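Local coordinates for HTH marR-type domain-containing protein (Streptococcus agalactiae serotype III, PDB 7DVR) that binds heme as a sensor and probably acts as a DNA-binding transcription regulator of the MarR family, at residues 33-38 against 70-75; 40-45 against 93-98; 26-31 against 107-112. One frame throughout, in Å; residues are numbered along the deposited sequence.

Overall arrangement
The three contacts show how mostly apolar surfaces hold one domain together. Contacts 1 and 2 share helix 34-44, which packs against helix 63-75 in the first and against the strand end of the wing in the second; they meet where Val-70 CG1 lies 3.6 Å from Leu-93 CD1. Contact 3 ties the segment ahead of that helix to helix 97-117, which follows the strand of contact 2. Contact 1 is the most buried, a thioether and an amide included. Contact 2, partly buried, packs leucines on each other and on a tyrosine. Contact 3, beside the heme pocket, is partly buried too, with Phe-109 and Val-28 inside and Lys-112 exposed. No hydrogen bond crosses any of the three.

Contact 1: residues 33-38 against 70-75; sequences GPQGHL and VKRMEK
In the winged helix-turn-helix core, Gln-35 and Leu-38 of helix 34-44 receive Met-73 from the last turn of helix 63-75. The two short helical segments run nearly perpendicular, 81° between their directions, and the side chains bridge the gap. Gln-35 and Met-73 lie alongside with their ends pointing opposite ways, and their methylenes touch closely, with Gln-35 CG only 3.4 Å from Met-73 CG. Beyond that point the thioether runs across Leu-38: Met-73 SD is 3.9 Å from Leu-38 CD1. A bend at the last torsion (chi3 76°) turns the methyl group toward the other helix, where Met-73 CE lies 3.6 Å from Gln-35 O and 3.8 Å from Leu-38 CB. Helix 63-75 follows helix 52-59 as the second helix of the helix-turn-helix, the position of the recognition helix in MarR proteins, and Leu-38 also packs on Ala-55 and Leu-59 of the first. The buried amide of Gln-35 finds its polar partner just past the end of helix 63-75, with NE2 hydrogen-bonded to Asn-76 OD1. On the solvent side, Arg-72 NH2 stays 3.8 Å from Gln-35 OE1, too far for a hydrogen bond, with guanidinium and amide planes 80° apart.

Contact 2: residues 40-45 against 93-98; sequences MHLYKH and LYLTHL
This is a helix-on-strand apolar contact, in which Leu-42 and Tyr-43 of helix 34-44 rest on Leu-93 and Leu-95 at the end of strand 91-95. That strand is the middle one of the small antiparallel sheet, where 79-83 pairs with it to form the wing and 50-51 lies along its other side. The helical and strand segments cross at 75°, their axes 8.5 Å apart. Leu-95 carries much of the join. With CG anti to the backbone N (chi1 -153°), its side chain reaches the helix through both methyl groups. Leu-95 CD1 approaches Leu-42, 4.1 Å from Leu-42 CD1, while Leu-95 CD2 presses on the main chain itself, 3.6 Å from Tyr-43 CA. Leu-95 CD2 also reaches the edge of the tyrosine ring, lying in its plane and 3.8 Å from Tyr-43 CD1.

Leu-42 extends farther along the strand. Leu-42 CD2 comes 3.7 Å from the backbone oxygen Leu-93 O, and Leu-42 CD1 stands at a looser 4.4 Å from Leu-93 CB. Around this pair, Leu-42 also packs on Ile-79 and Met-50 of the two flanking strands, whereas Tyr-43 turns to Ala-103 and Thr-104 of helix 97-117. The grip rests on the methyl groups of branched leucine side chains set against a helix backbone and a ring edge; the contact probably depends on close fit, with no polar bond between the segments to fix its direction.

Contact 3: residues 26-31 against 107-112; sequences YDVEHL and EIFLEK
A CH-pi contact and apolar packing join Val-28 and Tyr-26, in the segment that follows helix 4-25, to Phe-109 of helix 97-117. The valine makes the CH-pi interaction: its CG2 methyl sits over one face of the Phe-109 ring, 4.1 Å from the ring centroid and 23° off the normal, displaced toward the rim on the CG side. Phe-109 has CG anti to its main-chain nitrogen (chi1 167°), which projects the ring from the helix toward the loop.

Apolar packing continues with Tyr-26, whose CB is 4.0 Å from Phe-109 CD1. Tyr-22 of helix 4-25 meets the rings of both Tyr-26 and Phe-109. Farther out, the aliphatic part of Lys-112 runs across Tyr-26, bringing Lys-112 CD within 3.4 Å of Tyr-26 CE2.

Backbone geometry shapes the loop: a Schellman motif at Asp-27 ends helix 4-25, and a type II turn from Val-28 to Leu-31 leads toward helix 34-44. Next to Phe-109, Leu-110 touches the heme, and its carbonyl oxygen accepts a hydrogen bond from ND1 of His-114, the axial iron ligand. No hydrogen bond joins residues 26-31 to 107-112, which meet through dispersion and CH-pi contacts; the loop's polar link, Asp-27 O to Lys-102 NZ, lies earlier on the same helix.

Contact 1: residues 33-38 against 70-75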
loop_
_atom_site.group_PDB
_atom_site.type_symbol
_atom_site.label_atom_id
_atom_site.label_comp_id
_atom_site.label_asym_id
_atom_site.label_seq_id
_atom_site.Cartn_x
_atom_site.Cartn_y
_atom_site.Cartn_z
ATOM N N GLY A 33 -1.049 -17.365 -0.004
ATOM C CA GLY A 33 -1.629 -16.947 -1.296
ATOM C C GLY A 33 -2.380 -18.033 -2.074
ATOM O O GLY A 33 -3.420 -18.548 -1.670
ATOM N N PRO A 34 -1.946 -18.248 -3.321
ATOM C CA PRO A 34 -2.480 -19.272 -4.217
ATOM C C PRO A 34 -2.359 -20.742 -3.779
ATOM O O PRO A 34 -3.192 -21.541 -4.167
ATOM C CB PRO A 34 -1.671 -19.060 -5.520
ATOM C CG PRO A 34 -0.552 -18.094 -5.152
ATOM C CD PRO A 34 -1.078 -17.290 -3.996
ATOM N N GLN A 35 -1.325 -21.093 -3.039
ATOM C CA GLN A 35 -1.177 -22.490 -2.575
ATOM C C GLN A 35 -2.323 -22.794 -1.621
ATOM O O GLN A 35 -3.002 -23.793 -1.841
ATOM C CB GLN A 35 0.213 -22.680 -2.017
ATOM C CG GLN A 35 1.241 -22.627 -3.116
ATOM C CD GLN A 35 2.648 -22.848 -2.644
ATOM O OE1 GLN A 35 3.550 -22.035 -2.889
ATOM N NE2 GLN A 35 2.850 -23.958 -1.986
ATOM N N GLY A 36 -2.549 -21.931 -0.631
ATOM C CA GLY A 36 -3.667 -22.071 0.314
ATOM C C GLY A 36 -4.972 -22.289 -0.392
ATOM O O GLY A 36 -5.772 -23.122 0.040
ATOM N N HIS A 37 -5.222 -21.484 -1.394
ATOM C CA HIS A 37 -6.545 -21.467 -2.045
ATOM C C HIS A 37 -6.806 -22.853 -2.615
ATOM O O HIS A 37 -7.896 -23.385 -2.427
ATOM C CB HIS A 37 -6.603 -20.363 -3.093
ATOM C CG HIS A 37 -8.004 -20.151 -3.587
ATOM N ND1 HIS A 37 -8.923 -19.426 -2.871
ATOM C CD2 HIS A 37 -8.666 -20.586 -4.668
ATOM C CE1 HIS A 37 -10.083 -19.406 -3.482
ATOM N NE2 HIS A 37 -9.957 -20.110 -4.593
ATOM N N LEU A 38 -5.827 -23.381 -3.324
ATOM C CA LEU A 38 -5.961 -24.696 -4.007
ATOM C C LEU A 38 -6.011 -25.825 -2.951
ATOM O O LEU A 38 -6.690 -26.782 -3.130
ATOM C CB LEU A 38 -4.789 -24.914 -4.972
ATOM C CG LEU A 38 -4.795 -24.068 -6.253
ATOM C CD1 LEU A 38 -3.761 -24.529 -7.278
ATOM C CD2 LEU A 38 -6.170 -23.996 -6.891
ATOM N N VAL A 70 1.847 -25.335 -9.271
ATOM C CA VAL A 70 1.590 -26.725 -8.775
ATOM C C VAL A 70 2.914 -27.466 -8.573
ATOM O O VAL A 70 3.005 -28.314 -7.650
ATOM C CB VAL A 70 0.642 -27.507 -9.702
ATOM C CG1 VAL A 70 -0.670 -26.788 -9.744
ATOM C CG2 VAL A 70 1.232 -27.694 -11.069
ATOM N N LYS A 71 3.943 -27.101 -9.325
ATOM C CA LYS A 71 5.261 -27.770 -9.203
ATOM C C LYS A 71 5.888 -27.429 -7.838
ATOM O O LYS A 71 6.554 -28.320 -7.226
ATOM C CB LYS A 71 6.196 -27.354 -10.337
ATOM C CG LYS A 71 7.510 -28.114 -10.304
ATOM C CD LYS A 71 8.317 -28.092 -11.595
ATOM C CE LYS A 71 9.685 -28.713 -11.388
ATOM N NZ LYS A 71 10.555 -28.572 -12.583
ATOM N N ARG A 72 5.687 -26.186 -7.404
ATOM C CA ARG A 72 6.133 -25.684 -6.077
ATOM C C ARG A 72 5.262 -26.247 -4.955
ATOM O O ARG A 72 5.760 -26.460 -3.862
ATOM C CB ARG A 72 6.057 -24.166 -6.030
ATOM C CG ARG A 72 7.347 -23.503 -6.477
ATOM C CD ARG A 72 7.016 -22.170 -7.113
ATOM N NE ARG A 72 6.160 -21.358 -6.259
ATOM C CZ ARG A 72 5.236 -20.493 -6.680
ATOM N NH1 ARG A 72 4.991 -20.329 -7.969
ATOM N NH2 ARG A 72 4.549 -19.790 -5.795
ATOM N N MET A 73 3.982 -26.495 -5.197
ATOM C CA MET A 73 3.128 -27.152 -4.182
ATOM C C MET A 73 3.628 -28.578 -3.970
ATOM O O MET A 73 3.735 -28.984 -2.839
ATOM C CB MET A 73 1.663 -27.134 -4.604
ATOM C CG MET A 73 1.088 -25.736 -4.578
ATOM S SD MET A 73 -0.575 -25.642 -5.265
ATOM C CE MET A 73 -1.441 -26.346 -3.859
ATOM N N GLU A 74 3.988 -29.267 -5.046
ATOM C CA GLU A 74 4.564 -30.631 -5.026
ATOM C C GLU A 74 5.902 -30.586 -4.279
ATOM O O GLU A 74 6.066 -31.408 -3.367
ATOM C CB GLU A 74 4.746 -31.203 -6.434
ATOM C CG GLU A 74 5.257 -32.632 -6.479
ATOM C CD GLU A 74 5.065 -33.337 -7.820
ATOM O OE1 GLU A 74 5.477 -32.750 -8.839
ATOM O OE2 GLU A 74 4.457 -34.484 -7.864
ATOM N N LYS A 75 6.791 -29.673 -4.663
ATOM C CA LYS A 75 8.107 -29.432 -3.971
ATOM C C LYS A 75 7.891 -29.328 -2.474
ATOM O O LYS A 75 8.586 -30.004 -1.694
ATOM C CB LYS A 75 8.792 -28.167 -4.492
ATOM C CG LYS A 75 9.732 -28.418 -5.667
ATOM C CD LYS A 75 10.021 -27.208 -6.564
ATOM C CE LYS A 75 10.929 -27.517 -7.743
ATOM N NZ LYS A 75 12.370 -27.505 -7.365
#

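Contact 2: residues 40-45 against 93-98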
loop_
_atom_site.group_PDB
_atom_site.type_symbol
_atom_site.label_atom_id
_atom_site.label_comp_id
_atom_site.label_asym_id
_atom_site.label_seq_id
_atom_site.Cartn_x
_atom_site.Cartn_y
_atom_site.Cartn_z
ATOM N N MET A 40 -7.142 -25.726 0.139
ATOM C CA MET A 40 -8.453 -25.696 0.801
ATOM C C MET A 40 -9.538 -26.155 -0.196
ATOM O O MET A 40 -10.565 -26.746 0.232
ATOM C CB MET A 40 -8.754 -24.289 1.275
ATOM C CG MET A 40 -7.793 -23.762 2.272
ATOM S SD MET A 40 -7.562 -24.964 3.607
ATOM C CE MET A 40 -9.170 -24.944 4.396
ATOM N N HIS A 41 -9.353 -25.882 -1.493
ATOM C CA HIS A 41 -10.298 -26.367 -2.530
ATOM C C HIS A 41 -10.270 -27.895 -2.581
ATOM O O HIS A 41 -11.361 -28.527 -2.400
ATOM C CB HIS A 41 -10.045 -25.751 -3.889
ATOM C CG HIS A 41 -11.231 -25.912 -4.798
ATOM N ND1 HIS A 41 -12.240 -24.955 -4.865
ATOM C CD2 HIS A 41 -11.597 -26.904 -5.641
ATOM C CE1 HIS A 41 -13.181 -25.345 -5.719
ATOM N NE2 HIS A 41 -12.810 -26.539 -6.231
ATOM N N LEU A 42 -9.089 -28.478 -2.764
ATOM C CA LEU A 42 -8.904 -29.941 -2.688
ATOM C C LEU A 42 -9.537 -30.488 -1.415
ATOM O O LEU A 42 -10.290 -31.477 -1.479
ATOM C CB LEU A 42 -7.420 -30.312 -2.804
ATOM C CG LEU A 42 -6.782 -30.044 -4.161
ATOM C CD1 LEU A 42 -5.269 -30.168 -4.203
ATOM C CD2 LEU A 42 -7.410 -30.971 -5.228
ATOM N N TYR A 43 -9.243 -29.884 -0.268
ATOM C CA TYR A 43 -9.614 -30.483 1.035
ATOM C C TYR A 43 -11.135 -30.486 1.163
ATOM O O TYR A 43 -11.714 -31.457 1.704
ATOM C CB TYR A 43 -9.031 -29.698 2.193
ATOM C CG TYR A 43 -9.170 -30.407 3.529
ATOM C CD1 TYR A 43 -8.501 -31.596 3.798
ATOM C CD2 TYR A 43 -10.010 -29.910 4.509
ATOM C CE1 TYR A 43 -8.633 -32.254 5.025
ATOM C CE2 TYR A 43 -10.140 -30.542 5.744
ATOM C CZ TYR A 43 -9.461 -31.720 6.004
ATOM O OH TYR A 43 -9.651 -32.326 7.214
ATOM N N LYS A 44 -11.766 -29.444 0.623
ATOM C CA LYS A 44 -13.208 -29.219 0.898
ATOM C C LYS A 44 -14.075 -29.908 -0.154
ATOM O O LYS A 44 -15.289 -29.975 0.035
ATOM C CB LYS A 44 -13.505 -27.732 1.079
ATOM C CG LYS A 44 -13.014 -27.172 2.419
ATOM C CD LYS A 44 -13.679 -25.870 2.813
ATOM C CE LYS A 44 -12.992 -24.624 2.281
ATOM N NZ LYS A 44 -12.954 -23.531 3.282
ATOM N N HIS A 45 -13.484 -30.421 -1.220
ATOM C CA HIS A 45 -14.234 -31.145 -2.282
ATOM C C HIS A 45 -13.543 -32.457 -2.647
ATOM O O HIS A 45 -13.320 -32.714 -3.816
ATOM C CB HIS A 45 -14.400 -30.220 -3.503
ATOM C CG HIS A 45 -14.971 -28.875 -3.184
ATOM N ND1 HIS A 45 -16.238 -28.731 -2.637
ATOM C CD2 HIS A 45 -14.489 -27.618 -3.365
ATOM C CE1 HIS A 45 -16.503 -27.448 -2.485
ATOM N NE2 HIS A 45 -15.427 -26.747 -2.896
ATOM N N LEU A 93 -4.194 -33.455 -9.536
ATOM C CA LEU A 93 -3.610 -33.038 -8.261
ATOM C C LEU A 93 -4.318 -33.723 -7.088
ATOM O O LEU A 93 -5.581 -33.599 -6.987
ATOM C CB LEU A 93 -3.685 -31.506 -8.095
ATOM C CG LEU A 93 -3.364 -30.689 -9.354
ATOM C CD1 LEU A 93 -3.214 -29.234 -9.115
ATOM C CD2 LEU A 93 -2.052 -31.144 -9.897
ATOM N N TYR A 94 -3.543 -34.216 -6.102
ATOM C CA TYR A 94 -4.127 -34.880 -4.917
ATOM C C TYR A 94 -3.363 -34.433 -3.702
ATOM O O TYR A 94 -2.144 -34.321 -3.760
ATOM C CB TYR A 94 -4.037 -36.389 -4.942
ATOM C CG TYR A 94 -4.624 -36.977 -6.211
ATOM C CD1 TYR A 94 -5.997 -37.186 -6.374
ATOM C CD2 TYR A 94 -3.808 -37.173 -7.306
ATOM C CE1 TYR A 94 -6.526 -37.649 -7.576
ATOM C CE2 TYR A 94 -4.347 -37.719 -8.504
ATOM C CZ TYR A 94 -5.697 -37.945 -8.636
ATOM O OH TYR A 94 -6.198 -38.489 -9.794
ATOM N N LEU A 95 -4.132 -34.074 -2.725
ATOM C CA LEU A 95 -3.620 -33.576 -1.452
ATOM C C LEU A 95 -2.973 -34.788 -0.766
ATOM O O LEU A 95 -3.510 -35.919 -0.700
ATOM C CB LEU A 95 -4.874 -32.999 -0.781
ATOM C CG LEU A 95 -4.802 -31.879 0.233
ATOM C CD1 LEU A 95 -4.178 -30.592 -0.315
ATOM C CD2 LEU A 95 -6.247 -31.640 0.727
ATOM N N THR A 96 -1.787 -34.562 -0.236
ATOM C CA THR A 96 -1.067 -35.574 0.595
ATOM C C THR A 96 -1.455 -35.488 2.086
ATOM O O THR A 96 -2.244 -34.630 2.468
ATOM C CB THR A 96 0.431 -35.325 0.470
ATOM O OG1 THR A 96 0.734 -34.023 1.019
ATOM C CG2 THR A 96 0.857 -35.506 -0.954
ATOM N N HIS A 97 -1.016 -36.479 2.889
ATOM C CA HIS A 97 -1.242 -36.476 4.350
ATOM C C HIS A 97 -0.811 -35.122 4.883
ATOM O O HIS A 97 -1.570 -34.509 5.625
ATOM C CB HIS A 97 -0.395 -37.574 5.010
ATOM C CG HIS A 97 -0.443 -37.550 6.484
ATOM N ND1 HIS A 97 -1.600 -37.809 7.167
ATOM C CD2 HIS A 97 0.525 -37.308 7.392
ATOM C CE1 HIS A 97 -1.347 -37.843 8.476
ATOM N NE2 HIS A 97 -0.005 -37.492 8.664
ATOM N N LEU A 98 0.315 -34.660 4.383
ATOM C CA LEU A 98 0.924 -33.377 4.838
ATOM C C LEU A 98 0.084 -32.210 4.331
ATOM O O LEU A 98 -0.130 -31.258 5.082
ATOM C CB LEU A 98 2.334 -33.190 4.263
ATOM C CG LEU A 98 2.959 -31.858 4.694
ATOM C CD1 LEU A 98 3.063 -31.781 6.217
ATOM C CD2 LEU A 98 4.312 -31.640 4.048
#

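Contact 3: residues 26-31 against 107-112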
loop_
_atom_site.group_PDB
_atom_site.type_symbol
_atom_site.label_atom_id
_atom_site.label_comp_id
_atom_site.label_asym_id
_atom_site.label_seq_id
_atom_site.Cartn_x
_atom_site.Cartn_y
_atom_site.Cartn_z
ATOM N N TYR A 26 2.204 -20.684 12.970
ATOM C CA TYR A 26 1.180 -21.724 12.798
ATOM C C TYR A 26 1.679 -22.768 11.767
ATOM O O TYR A 26 0.963 -23.709 11.490
ATOM C CB TYR A 26 -0.170 -20.994 12.638
ATOM C CG TYR A 26 -0.634 -20.311 13.936
ATOM C CD1 TYR A 26 -0.016 -19.156 14.416
ATOM C CD2 TYR A 26 -1.658 -20.829 14.740
ATOM C CE1 TYR A 26 -0.396 -18.549 15.624
ATOM C CE2 TYR A 26 -2.072 -20.219 15.935
ATOM C CZ TYR A 26 -1.418 -19.085 16.402
ATOM O OH TYR A 26 -1.750 -18.452 17.590
ATOM N N ASP A 27 2.912 -22.676 11.281
ATOM C CA ASP A 27 3.506 -23.661 10.349
ATOM C C ASP A 27 2.604 -23.735 9.104
ATOM O O ASP A 27 2.326 -24.848 8.630
ATOM C CB ASP A 27 3.607 -25.049 10.989
ATOM C CG ASP A 27 4.643 -25.961 10.376
ATOM O OD1 ASP A 27 5.537 -25.476 9.682
ATOM O OD2 ASP A 27 4.577 -27.162 10.665
ATOM N N VAL A 28 2.186 -22.588 8.606
ATOM C CA VAL A 28 1.365 -22.584 7.346
ATOM C C VAL A 28 1.997 -21.592 6.419
ATOM O O VAL A 28 1.293 -20.890 5.624
ATOM C CB VAL A 28 -0.088 -22.266 7.653
ATOM C CG1 VAL A 28 -0.743 -23.441 8.317
ATOM C CG2 VAL A 28 -0.228 -20.981 8.431
ATOM N N GLU A 29 3.314 -21.550 6.496
ATOM C CA GLU A 29 4.092 -20.775 5.530
ATOM C C GLU A 29 3.679 -21.239 4.116
ATOM O O GLU A 29 3.198 -22.353 3.952
ATOM C CB GLU A 29 5.581 -20.994 5.775
ATOM C CG GLU A 29 6.460 -19.962 5.107
ATOM C CD GLU A 29 7.964 -20.198 5.239
ATOM O OE1 GLU A 29 8.394 -21.050 6.061
ATOM O OE2 GLU A 29 8.706 -19.510 4.511
ATOM N N HIS A 30 3.874 -20.360 3.151
ATOM C CA HIS A 30 3.599 -20.557 1.703
ATOM C C HIS A 30 2.116 -20.796 1.454
ATOM O O HIS A 30 1.769 -21.011 0.301
ATOM C CB HIS A 30 4.381 -21.726 1.081
ATOM C CG HIS A 30 5.796 -21.809 1.528
ATOM N ND1 HIS A 30 6.267 -22.901 2.225
ATOM C CD2 HIS A 30 6.843 -20.967 1.372
ATOM C CE1 HIS A 30 7.546 -22.731 2.494
ATOM N NE2 HIS A 30 7.927 -21.555 1.974
ATOM N N LEU A 31 1.265 -20.790 2.462
ATOM C CA LEU A 31 -0.152 -21.030 2.185
ATOM C C LEU A 31 -0.935 -19.729 2.155
ATOM O O LEU A 31 -2.133 -19.784 1.775
ATOM C CB LEU A 31 -0.738 -22.000 3.187
ATOM C CG LEU A 31 -0.331 -23.434 2.924
ATOM C CD1 LEU A 31 -0.303 -24.191 4.217
ATOM C CD2 LEU A 31 -1.259 -24.116 1.915
ATOM N N GLU A 107 -6.881 -23.360 8.231
ATOM C CA GLU A 107 -8.252 -22.927 8.613
ATOM C C GLU A 107 -8.231 -22.269 10.007
ATOM O O GLU A 107 -8.901 -21.223 10.180
ATOM C CB GLU A 107 -9.213 -24.116 8.622
ATOM C CG GLU A 107 -10.370 -24.007 7.666
ATOM C CD GLU A 107 -11.304 -25.215 7.703
ATOM O OE1 GLU A 107 -10.846 -26.324 8.092
ATOM O OE2 GLU A 107 -12.482 -25.046 7.371
ATOM N N ILE A 108 -7.554 -22.918 10.960
ATOM C CA ILE A 108 -7.335 -22.416 12.359
ATOM C C ILE A 108 -6.661 -21.060 12.272
ATOM O O ILE A 108 -7.170 -20.099 12.789
ATOM C CB ILE A 108 -6.489 -23.395 13.213
ATOM C CG1 ILE A 108 -7.210 -24.721 13.463
ATOM C CG2 ILE A 108 -6.037 -22.739 14.516
ATOM C CD1 ILE A 108 -6.337 -25.810 14.096
ATOM N N PHE A 109 -5.515 -21.004 11.603
ATOM C CA PHE A 109 -4.722 -19.777 11.417
ATOM C C PHE A 109 -5.595 -18.626 10.929
ATOM O O PHE A 109 -5.532 -17.555 11.492
ATOM C CB PHE A 109 -3.567 -20.005 10.439
ATOM C CG PHE A 109 -2.874 -18.749 9.942
ATOM C CD1 PHE A 109 -2.009 -18.019 10.751
ATOM C CD2 PHE A 109 -3.063 -18.297 8.640
ATOM C CE1 PHE A 109 -1.391 -16.876 10.259
ATOM C CE2 PHE A 109 -2.402 -17.178 8.139
ATOM C CZ PHE A 109 -1.580 -16.455 8.957
ATOM N N LEU A 110 -6.391 -18.845 9.890
ATOM C CA LEU A 110 -7.178 -17.731 9.318
ATOM C C LEU A 110 -8.191 -17.280 10.360
ATOM O O LEU A 110 -8.454 -16.045 10.428
ATOM C CB LEU A 110 -7.854 -18.168 8.015
ATOM C CG LEU A 110 -6.919 -18.248 6.806
ATOM C CD1 LEU A 110 -7.678 -18.686 5.566
ATOM C CD2 LEU A 110 -6.233 -16.929 6.501
ATOM N N GLU A 111 -8.741 -18.224 11.121
ATOM C CA GLU A 111 -9.747 -17.848 12.173
ATOM C C GLU A 111 -9.076 -16.985 13.252
ATOM O O GLU A 111 -9.571 -15.858 13.518
ATOM C CB GLU A 111 -10.434 -19.071 12.800
ATOM C CG GLU A 111 -11.536 -19.661 11.923
ATOM C CD GLU A 111 -11.557 -21.174 11.724
ATOM O OE1 GLU A 111 -10.708 -21.888 12.321
ATOM O OE2 GLU A 111 -12.418 -21.646 10.936
ATOM N N LYS A 112 -7.951 -17.454 13.804
ATOM C CA LYS A 112 -7.178 -16.714 14.837
ATOM C C LYS A 112 -6.684 -15.375 14.308
ATOM O O LYS A 112 -6.720 -14.346 15.050
ATOM C CB LYS A 112 -6.006 -17.559 15.325
ATOM C CG LYS A 112 -6.449 -18.690 16.229
ATOM C CD LYS A 112 -5.326 -19.635 16.617
ATOM C CE LYS A 112 -5.754 -20.775 17.528
ATOM N NZ LYS A 112 -5.857 -20.347 18.946
#